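Local coordinates for protein cytosolic phospholipase A2 delta (Homo sapiens, PDB 5IZ5) that hydrolyses glycerophospholipids at the sn-2 position in a calcium-dependent manner, releasing the fatty acid and preferring linoleic acid at that position, at residues G328-G333 with Y360-S365; R337-L342 with S367-A372; L463-S468 with W484-P489. The protein carries 3 engineered substitutions. All blocks are in the same frame, centred on the assembly; numbering follows the deposited sequence.

Contact 1 of 3, residues G328-G333 with Y360-S365; sequences GIMATG and YFSGIS
Phe361 swings its ring opposite its own backbone N (chi1 -178°), and CG2 of Ile329 likewise lies anti to its backbone N; both groups project from the same face of the sheet, where Ile329 CG2 comes 3.9 Å from Phe361 CD1. Further along, Ile364 holds CG1 between its backbone N and carbonyl carbon (chi1 51°), which brings CG1 within 3.6 Å of Gly333 N. The backbones beneath run parallel, 8° apart, and are laced by three bonds: Ile329 N to Tyr360 O (2.8 Å), Ser362 N to Ile329 O (2.8 Å) and Ala331 N to Ser362 O (3.0 Å). The opposite face carries Met330 and Ser362, whose small OG approaches Met330 CA at 3.5 Å and bonds to Ser659. Branched Ile329 and flat Phe361 suit the greasy layer beneath helix 335-351, where both touch Leu346. Glycine suits position 333, where Gly333 CA packs 3.8 Å from Ser365 CB, a tight place for any side chain; Gly333 N is hydrogen-bonded to Asn657. Replacing Ile364 with an alanine would probably open a gap beside Gly333 N and the Thr332 carbonyl carbon, where CG1 and CD1 now pack. The chain from Gly363 to Ser365 has the Gly-X-Ser start of a nucleophile elbow, and Ser365, the nucleophile, takes the positive phi expected at its apex. Gly334 and Gly335 bind substrate directly after Gly333. With Ser365 OG hydrogen-bonded to Asp651, the probable proton acceptor, the contact implies a serine-aspartate dyad set beside a glycine-rich turn.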
loop_
_atom_site.group_PDB
_atom_site.type_symbol
_atom_site.label_atom_id
_atom_site.label_comp_id
_atom_site.label_asym_id
_atom_site.label_seq_id
_atom_site.Cartn_x
_atom_site.Cartn_y
_atom_site.Cartn_z
ATOM N N GLY B 328 10.635 -8.583 18.494
ATOM C CA GLY B 328 9.394 -8.323 17.772
ATOM C C GLY B 328 8.366 -9.416 17.986
ATOM O O GLY B 328 8.715 -10.583 18.151
ATOM N N ILE B 329 7.100 -9.019 18.039
ATOM C CA ILE B 329 5.975 -9.936 17.940
ATOM C C ILE B 329 5.433 -9.828 16.534
ATOM O O ILE B 329 5.226 -8.721 16.041
ATOM C CB ILE B 329 4.802 -9.532 18.853
ATOM C CG1 ILE B 329 5.154 -9.707 20.325
ATOM C CG2 ILE B 329 3.578 -10.382 18.535
ATOM C CD1 ILE B 329 4.209 -8.990 21.267
ATOM N N MET B 330 5.144 -10.974 15.926
ATOM C CA MET B 330 4.682 -11.038 14.549
ATOM C C MET B 330 3.465 -11.953 14.491
ATOM O O MET B 330 3.554 -13.134 14.829
ATOM C CB MET B 330 5.843 -11.592 13.732
ATOM C CG MET B 330 5.619 -12.028 12.306
ATOM S SD MET B 330 7.237 -12.445 11.622
ATOM C CE MET B 330 7.267 -14.249 11.605
ATOM N N ALA B 331 2.321 -11.388 14.112
ATOM C CA ALA B 331 1.053 -12.108 14.114
ATOM C C ALA B 331 0.575 -12.303 12.685
ATOM O O ALA B 331 0.802 -11.442 11.827
ATOM C CB ALA B 331 0.017 -11.344 14.922
ATOM N N THR B 332 -0.079 -13.440 12.437
ATOM C CA THR B 332 -0.645 -13.746 11.126
ATOM C C THR B 332 -2.116 -13.350 11.118
ATOM O O THR B 332 -2.642 -12.802 12.092
ATOM C CB THR B 332 -0.546 -15.257 10.797
ATOM O OG1 THR B 332 -1.439 -16.001 11.643
ATOM C CG2 THR B 332 0.869 -15.773 10.967
ATOM N N GLY B 333 -2.794 -13.677 10.023
ATOM C CA GLY B 333 -4.222 -13.443 9.919
ATOM C C GLY B 333 -5.072 -14.574 10.458
ATOM O O GLY B 333 -4.558 -15.583 10.948
ATOM N N TYR B 360 8.901 -4.148 18.703
ATOM C CA TYR B 360 8.027 -4.085 17.530
ATOM C C TYR B 360 6.870 -5.076 17.603
ATOM O O TYR B 360 7.009 -6.174 18.140
ATOM C CB TYR B 360 8.833 -4.368 16.275
ATOM C CG TYR B 360 9.848 -3.304 15.923
ATOM C CD1 TYR B 360 9.446 -2.022 15.576
ATOM C CD2 TYR B 360 11.208 -3.592 15.908
ATOM C CE1 TYR B 360 10.369 -1.048 15.238
ATOM C CE2 TYR B 360 12.141 -2.628 15.567
ATOM C CZ TYR B 360 11.719 -1.356 15.236
ATOM O OH TYR B 360 12.633 -0.391 14.879
ATOM N N PHE B 361 5.732 -4.686 17.037
ATOM C CA PHE B 361 4.517 -5.499 17.075
ATOM C C PHE B 361 3.844 -5.390 15.702
ATOM O O PHE B 361 3.208 -4.383 15.397
ATOM C CB PHE B 361 3.633 -5.002 18.231
ATOM C CG PHE B 361 2.346 -5.770 18.441
ATOM C CD1 PHE B 361 2.030 -6.921 17.721
ATOM C CD2 PHE B 361 1.443 -5.329 19.401
ATOM C CE1 PHE B 361 0.834 -7.586 17.945
ATOM C CE2 PHE B 361 0.254 -5.996 19.632
ATOM C CZ PHE B 361 -0.052 -7.128 18.902
ATOM N N SER B 362 4.027 -6.418 14.868
ATOM C CA SER B 362 3.471 -6.441 13.512
ATOM C C SER B 362 2.288 -7.400 13.395
ATOM O O SER B 362 2.218 -8.429 14.089
ATOM C CB SER B 362 4.535 -6.811 12.474
ATOM O OG SER B 362 4.850 -8.190 12.526
ATOM N N GLY B 363 1.362 -7.051 12.508
ATOM C CA GLY B 363 0.173 -7.861 12.277
ATOM C C GLY B 363 -0.484 -7.593 10.934
ATOM O O GLY B 363 -0.227 -6.563 10.280
ATOM N N ILE B 364 -1.324 -8.547 10.534
ATOM C CA ILE B 364 -2.141 -8.455 9.321
ATOM C C ILE B 364 -3.545 -8.957 9.619
ATOM O O ILE B 364 -3.762 -9.669 10.612
ATOM C CB ILE B 364 -1.569 -9.306 8.171
ATOM C CG1 ILE B 364 -1.290 -10.743 8.648
ATOM C CG2 ILE B 364 -0.297 -8.675 7.627
ATOM C CD1 ILE B 364 -1.086 -11.732 7.525
ATOM N N SER B 365 -4.489 -8.571 8.763
ATOM C CA SER B 365 -5.861 -9.084 8.800
ATOM C C SER B 365 -6.496 -8.995 10.209
ATOM O O SER B 365 -6.403 -7.936 10.824
ATOM C CB SER B 365 -5.918 -10.489 8.209
ATOM O OG SER B 365 -7.173 -10.663 7.541
#

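Contact 2 of 3, residues R337-L342 with S367-A372; sequences RAMTSL and STWTMA
Thr370 and Met339 lock together two helices of the alpha/beta hydrolase core, helix 335-351 of the beta-alpha-beta unit and helix 367-375, which follows the nucleophile Ser365. The axes of segments 337-342 and 367-372 come within 7.7 Å and cross at -47°, close enough for side chains of one helix to reach the backbone of the other. Thr370 OG1 gives its proton to Met339 O at 2.9 Å, coming from well to the side of the carbonyl (C=O...O angle 104°) while also pressing against Met339 CG at 3.1 Å. A threonine fits here because its hydroxyl bonds and its CG2 packs on Leu342 CG. Small residues permit the close approach: Ala338 CB rests on Ser367 OG, which bonds to Thr332 O. Leu342 is the bulky chain that reaches over Ser367, its CD2 3.6 Å from Ser367 O. The looser flank also is buried, but its side chains turn to other partners. Arg337 pairs with Glu567, and Thr340 packs on Phe782 and Leu785 of helix 779-794. On the second helix, Thr368 bonds back to Ser365 O. On the tight side too, Met339 carries its chain opposite the backbone N (chi1 180°) toward Trp369, whose NE1 is bonded to Ser532. The result is a Met-aromatic contact made in the plane of the indole, at its edge, with Met339 SD 3.8 Å from Trp369 CE3.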
loop_
_atom_site.group_PDB
_atom_site.type_symbol
_atom_site.label_atom_id
_atom_site.label_comp_id
_atom_site.label_asym_id
_atom_site.label_seq_id
_atom_site.Cartn_x
_atom_site.Cartn_y
_atom_site.Cartn_z
ATOM N N ARG B 337 -10.699 -15.302 15.094
ATOM C CA ARG B 337 -9.859 -16.331 15.698
ATOM C C ARG B 337 -8.503 -15.734 16.041
ATOM O O ARG B 337 -8.056 -15.834 17.184
ATOM C CB ARG B 337 -9.694 -17.519 14.747
ATOM C CG ARG B 337 -8.793 -18.613 15.282
ATOM C CD ARG B 337 -8.768 -19.839 14.377
ATOM N NE ARG B 337 -8.915 -19.559 12.938
ATOM C CZ ARG B 337 -7.977 -19.129 12.098
ATOM N NH1 ARG B 337 -6.756 -18.876 12.514
ATOM N NH2 ARG B 337 -8.284 -18.938 10.818
ATOM N N ALA B 338 -7.868 -15.102 15.051
ATOM C CA ALA B 338 -6.590 -14.413 15.251
ATOM C C ALA B 338 -6.727 -13.315 16.305
ATOM O O ALA B 338 -5.871 -13.181 17.169
ATOM C CB ALA B 338 -6.069 -13.822 13.940
ATOM N N MET B 339 -7.803 -12.534 16.229
ATOM C CA MET B 339 -8.019 -11.439 17.173
ATOM C C MET B 339 -8.062 -11.960 18.613
ATOM O O MET B 339 -7.374 -11.438 19.493
ATOM C CB MET B 339 -9.319 -10.695 16.857
ATOM C CG MET B 339 -9.615 -9.541 17.802
ATOM S SD MET B 339 -11.240 -8.802 17.602
ATOM C CE MET B 339 -12.312 -10.113 18.218
ATOM N N THR B 340 -8.878 -12.986 18.839
ATOM C CA THR B 340 -9.072 -13.566 20.174
ATOM C C THR B 340 -7.777 -14.163 20.717
ATOM O O THR B 340 -7.349 -13.840 21.824
ATOM C CB THR B 340 -10.170 -14.647 20.147
ATOM O OG1 THR B 340 -11.409 -14.042 19.766
ATOM C CG2 THR B 340 -10.341 -15.323 21.516
ATOM N N SER B 341 -7.152 -15.016 19.918
ATOM C CA SER B 341 -5.951 -15.710 20.336
ATOM C C SER B 341 -4.803 -14.746 20.654
ATOM O O SER B 341 -4.053 -14.967 21.609
ATOM C CB SER B 341 -5.527 -16.695 19.254
ATOM O OG SER B 341 -4.370 -17.410 19.651
ATOM N N LEU B 342 -4.679 -13.682 19.857
ATOM C CA LEU B 342 -3.641 -12.672 20.049
ATOM C C LEU B 342 -3.804 -11.939 21.379
ATOM O O LEU B 342 -2.820 -11.637 22.044
ATOM C CB LEU B 342 -3.635 -11.673 18.883
ATOM C CG LEU B 342 -2.591 -10.554 18.904
ATOM C CD1 LEU B 342 -1.177 -11.084 19.099
ATOM C CD2 LEU B 342 -2.672 -9.750 17.608
ATOM N N SER B 367 -5.631 -9.874 13.140
ATOM C CA SER B 367 -4.705 -9.438 14.191
ATOM C C SER B 367 -4.692 -7.921 14.370
ATOM O O SER B 367 -4.487 -7.439 15.491
ATOM C CB SER B 367 -3.283 -9.912 13.898
ATOM O OG SER B 367 -3.175 -11.298 14.139
ATOM N N THR B 368 -4.927 -7.180 13.279
ATOM C CA THR B 368 -4.949 -5.713 13.331
ATOM C C THR B 368 -6.113 -5.185 14.156
ATOM O O THR B 368 -6.058 -4.051 14.637
ATOM C CB THR B 368 -5.020 -5.046 11.928
ATOM O OG1 THR B 368 -6.267 -5.354 11.293
ATOM C CG2 THR B 368 -3.861 -5.488 11.041
ATOM N N TRP B 369 -7.166 -5.987 14.318
ATOM C CA TRP B 369 -8.312 -5.575 15.128
ATOM C C TRP B 369 -7.920 -5.486 16.597
ATOM O O TRP B 369 -8.322 -4.555 17.298
ATOM C CB TRP B 369 -9.498 -6.539 14.983
ATOM C CG TRP B 369 -9.925 -6.803 13.565
ATOM C CD1 TRP B 369 -9.576 -6.095 12.449
ATOM C CD2 TRP B 369 -10.806 -7.839 13.124
ATOM N NE1 TRP B 369 -10.159 -6.646 11.334
ATOM C CE2 TRP B 369 -10.928 -7.713 11.723
ATOM C CE3 TRP B 369 -11.496 -8.877 13.780
ATOM C CZ2 TRP B 369 -11.717 -8.578 10.962
ATOM C CZ3 TRP B 369 -12.278 -9.740 13.025
ATOM C CH2 TRP B 369 -12.382 -9.585 11.626
ATOM N N THR B 370 -7.154 -6.472 17.061
ATOM C CA THR B 370 -6.634 -6.472 18.424
ATOM C C THR B 370 -5.729 -5.262 18.616
ATOM O O THR B 370 -5.877 -4.507 19.584
ATOM C CB THR B 370 -5.821 -7.749 18.706
ATOM O OG1 THR B 370 -6.614 -8.898 18.398
ATOM C CG2 THR B 370 -5.387 -7.822 20.171
ATOM N N MET B 371 -4.812 -5.083 17.669
ATOM C CA MET B 371 -3.850 -3.996 17.715
ATOM C C MET B 371 -4.549 -2.643 17.752
ATOM O O MET B 371 -4.241 -1.801 18.593
ATOM C CB MET B 371 -2.905 -4.067 16.509
ATOM C CG MET B 371 -2.003 -5.289 16.524
ATOM S SD MET B 371 -1.187 -5.590 14.951
ATOM C CE MET B 371 -0.106 -4.161 14.860
ATOM N N ALA B 372 -5.504 -2.446 16.853
ATOM C CA ALA B 372 -6.202 -1.170 16.752
ATOM C C ALA B 372 -6.963 -0.839 18.031
ATOM O O ALA B 372 -6.896 0.283 18.531
ATOM C CB ALA B 372 -7.150 -1.179 15.568
#

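Contact 3 of 3, residues L463-S468 with W484-P489; sequences LPLYLS and WVEFSP
Tyr466 and Phe487 face each other as a hydrogen-bonded pair of an antiparallel beta hairpin, bound both ways by Tyr466 N to Phe487 O (2.8 Å) and Phe487 N to Tyr466 O (2.7 Å). Ser468 and Val485 repeat the pattern, and the two segments run antiparallel with the usual twist, 150° between their directions. On the face of these four residues the aromatic rings project, while Ser468, being small, lets the edge of the Phe487 ring come down beside its OG, 3.4 Å from Phe487 CE2. Val485 CB lies next to Ser468 OG at 3.6 Å, and the hydroxyl adds a weak bond to Val485 O. The other face is built on leucines. Leu467 bends its CD1 over the backbone of Glu486, 3.5 Å from Glu486 CA, and turns CG toward Trp484 CE3 (3.9 Å), the two side chains roughly perpendicular. Its chi1 of -104° lies away from a staggered value, so this fit seems bought with some torsional strain. Leu465 CD2 sits over the flat face of the Glu486 carboxylate, 3.8 Å from Glu486 CD, a methyl placed where it does not compete for the oxygens. These are taken by Arg665, Arg668 and Ser662, which would help a buried glutamate keep its charge. At the far end two rigid rings close the seam, Pro464 CG meeting Pro489 CG at 3.7 Å, where segment 484-489 leaves its strand after Phe487. Around the hairpin, strand 360-363 hydrogen-bonds to 463-471 as another neighbour in the sheet. Helix 367-375 lies on Pro464 and Tyr466, and Trp531 of helix 524-531 stacks on the Tyr466 ring and meets Phe487 edge to face.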
loop_
_atom_site.group_PDB
_atom_site.type_symbol
_atom_site.label_atom_id
_atom_site.label_comp_id
_atom_site.label_asym_id
_atom_site.label_seq_id
_atom_site.Cartn_x
_atom_site.Cartn_y
_atom_site.Cartn_z
ATOM N N LEU B 463 6.108 -0.441 19.085
ATOM C CA LEU B 463 5.662 0.210 17.848
ATOM C C LEU B 463 4.802 -0.776 17.038
ATOM O O LEU B 463 5.284 -1.851 16.678
ATOM C CB LEU B 463 6.852 0.658 16.998
ATOM C CG LEU B 463 6.486 1.318 15.659
ATOM C CD1 LEU B 463 5.967 2.726 15.874
ATOM C CD2 LEU B 463 7.670 1.355 14.719
ATOM N N PRO B 464 3.539 -0.414 16.751
ATOM C CA PRO B 464 2.664 -1.285 15.974
ATOM C C PRO B 464 2.847 -1.101 14.468
ATOM O O PRO B 464 2.905 0.029 13.978
ATOM C CB PRO B 464 1.273 -0.843 16.404
ATOM C CG PRO B 464 1.426 0.604 16.695
ATOM C CD PRO B 464 2.844 0.817 17.159
ATOM N N LEU B 465 2.938 -2.214 13.748
ATOM C CA LEU B 465 3.146 -2.208 12.303
ATOM C C LEU B 465 2.052 -3.034 11.620
ATOM O O LEU B 465 1.931 -4.241 11.850
ATOM C CB LEU B 465 4.529 -2.768 11.976
ATOM C CG LEU B 465 5.694 -1.918 12.518
ATOM C CD1 LEU B 465 6.970 -2.732 12.667
ATOM C CD2 LEU B 465 5.937 -0.702 11.635
ATOM N N TYR B 466 1.247 -2.375 10.793
ATOM C CA TYR B 466 0.136 -3.018 10.110
ATOM C C TYR B 466 0.492 -3.119 8.627
ATOM O O TYR B 466 0.984 -2.143 8.039
ATOM C CB TYR B 466 -1.148 -2.201 10.266
ATOM C CG TYR B 466 -1.498 -1.714 11.672
ATOM C CD1 TYR B 466 -2.514 -2.320 12.408
ATOM C CD2 TYR B 466 -0.857 -0.612 12.235
ATOM C CE1 TYR B 466 -2.868 -1.867 13.672
ATOM C CE2 TYR B 466 -1.200 -0.153 13.507
ATOM C CZ TYR B 466 -2.208 -0.781 14.220
ATOM O OH TYR B 466 -2.574 -0.334 15.477
ATOM N N LEU B 467 0.242 -4.279 8.014
ATOM C CA LEU B 467 0.655 -4.500 6.613
ATOM C C LEU B 467 -0.503 -4.704 5.639
ATOM O O LEU B 467 -1.555 -5.255 5.989
ATOM C CB LEU B 467 1.602 -5.699 6.493
ATOM C CG LEU B 467 3.119 -5.561 6.294
ATOM C CD1 LEU B 467 3.670 -4.154 6.421
ATOM C CD2 LEU B 467 3.835 -6.501 7.248
ATOM N N SER B 468 -0.278 -4.240 4.411
ATOM C CA SER B 468 -1.143 -4.524 3.281
ATOM C C SER B 468 -0.321 -4.640 2.004
ATOM O O SER B 468 0.824 -4.221 1.960
ATOM C CB SER B 468 -2.147 -3.394 3.116
ATOM O OG SER B 468 -1.478 -2.234 2.665
ATOM N N TRP B 484 4.571 -4.419 -0.809
ATOM C CA TRP B 484 4.218 -4.288 0.600
ATOM C C TRP B 484 4.085 -2.815 0.971
ATOM O O TRP B 484 4.984 -2.017 0.695
ATOM C CB TRP B 484 5.247 -4.987 1.495
ATOM C CG TRP B 484 5.252 -6.481 1.308
ATOM C CD1 TRP B 484 6.091 -7.203 0.513
ATOM C CD2 TRP B 484 4.356 -7.423 1.907
ATOM N NE1 TRP B 484 5.774 -8.541 0.586
ATOM C CE2 TRP B 484 4.712 -8.704 1.436
ATOM C CE3 TRP B 484 3.287 -7.310 2.796
ATOM C CZ2 TRP B 484 4.034 -9.869 1.829
ATOM C CZ3 TRP B 484 2.612 -8.467 3.190
ATOM C CH2 TRP B 484 2.990 -9.730 2.709
ATOM N N VAL B 485 2.944 -2.474 1.558
ATOM C CA VAL B 485 2.701 -1.156 2.112
ATOM C C VAL B 485 2.539 -1.290 3.628
ATOM O O VAL B 485 1.603 -1.909 4.136
ATOM C CB VAL B 485 1.454 -0.483 1.503
ATOM C CG1 VAL B 485 1.223 0.873 2.150
ATOM C CG2 VAL B 485 1.615 -0.327 -0.004
ATOM N N GLU B 486 3.462 -0.669 4.338
ATOM C CA GLU B 486 3.509 -0.730 5.793
ATOM C C GLU B 486 2.829 0.485 6.412
ATOM O O GLU B 486 3.034 1.608 5.936
ATOM C CB GLU B 486 4.977 -0.789 6.199
ATOM C CG GLU B 486 5.269 -0.509 7.655
ATOM C CD GLU B 486 6.758 -0.578 7.917
ATOM O OE1 GLU B 486 7.281 -1.710 8.012
ATOM O OE2 GLU B 486 7.400 0.498 8.005
ATOM N N PHE B 487 2.039 0.258 7.466
ATOM C CA PHE B 487 1.398 1.334 8.230
ATOM C C PHE B 487 1.913 1.349 9.671
ATOM O O PHE B 487 1.956 0.305 10.333
ATOM C CB PHE B 487 -0.123 1.139 8.307
ATOM C CG PHE B 487 -0.829 1.238 6.983
ATOM C CD1 PHE B 487 -1.715 2.277 6.737
ATOM C CD2 PHE B 487 -0.623 0.286 5.986
ATOM C CE1 PHE B 487 -2.382 2.370 5.522
ATOM C CE2 PHE B 487 -1.287 0.372 4.765
ATOM C CZ PHE B 487 -2.164 1.414 4.532
ATOM N N SER B 488 2.278 2.535 10.158
ATOM C CA SER B 488 2.559 2.741 11.583
ATOM C C SER B 488 2.005 4.097 12.015
ATOM O O SER B 488 1.620 4.903 11.166
ATOM C CB SER B 488 4.065 2.685 11.855
ATOM O OG SER B 488 4.660 3.963 11.718
ATOM N N PRO B 489 1.975 4.366 13.336
ATOM C CA PRO B 489 1.531 5.683 13.797
ATOM C C PRO B 489 2.407 6.843 13.320
ATOM O O PRO B 489 1.942 7.981 13.311
ATOM C CB PRO B 489 1.594 5.562 15.324
ATOM C CG PRO B 489 1.517 4.096 15.594
ATOM C CD PRO B 489 2.283 3.477 14.468
#

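In the fold
All three contacts lie in the catalytic domain. Contacts 1 and 3 share one mixed sheet, their centres about 9 Å apart, with strand 360-363 hydrogen-bonded to strand 463-471 between them. Contact 2 is also about 9 Å from contact 1, in the helices packed beside the sheet, and about 15 Å from contact 3. Along the chain contacts 1 and 2 interleave, strand, helix, strand, helix, whereas contact 3 follows later. Ser367 OG probably bonds to Thr332 O, tying 1 to 2, and Met371 packs on Tyr466, tying 2 to 3. The nucleophile thus sits at the junction of the sheet with helix 367-375.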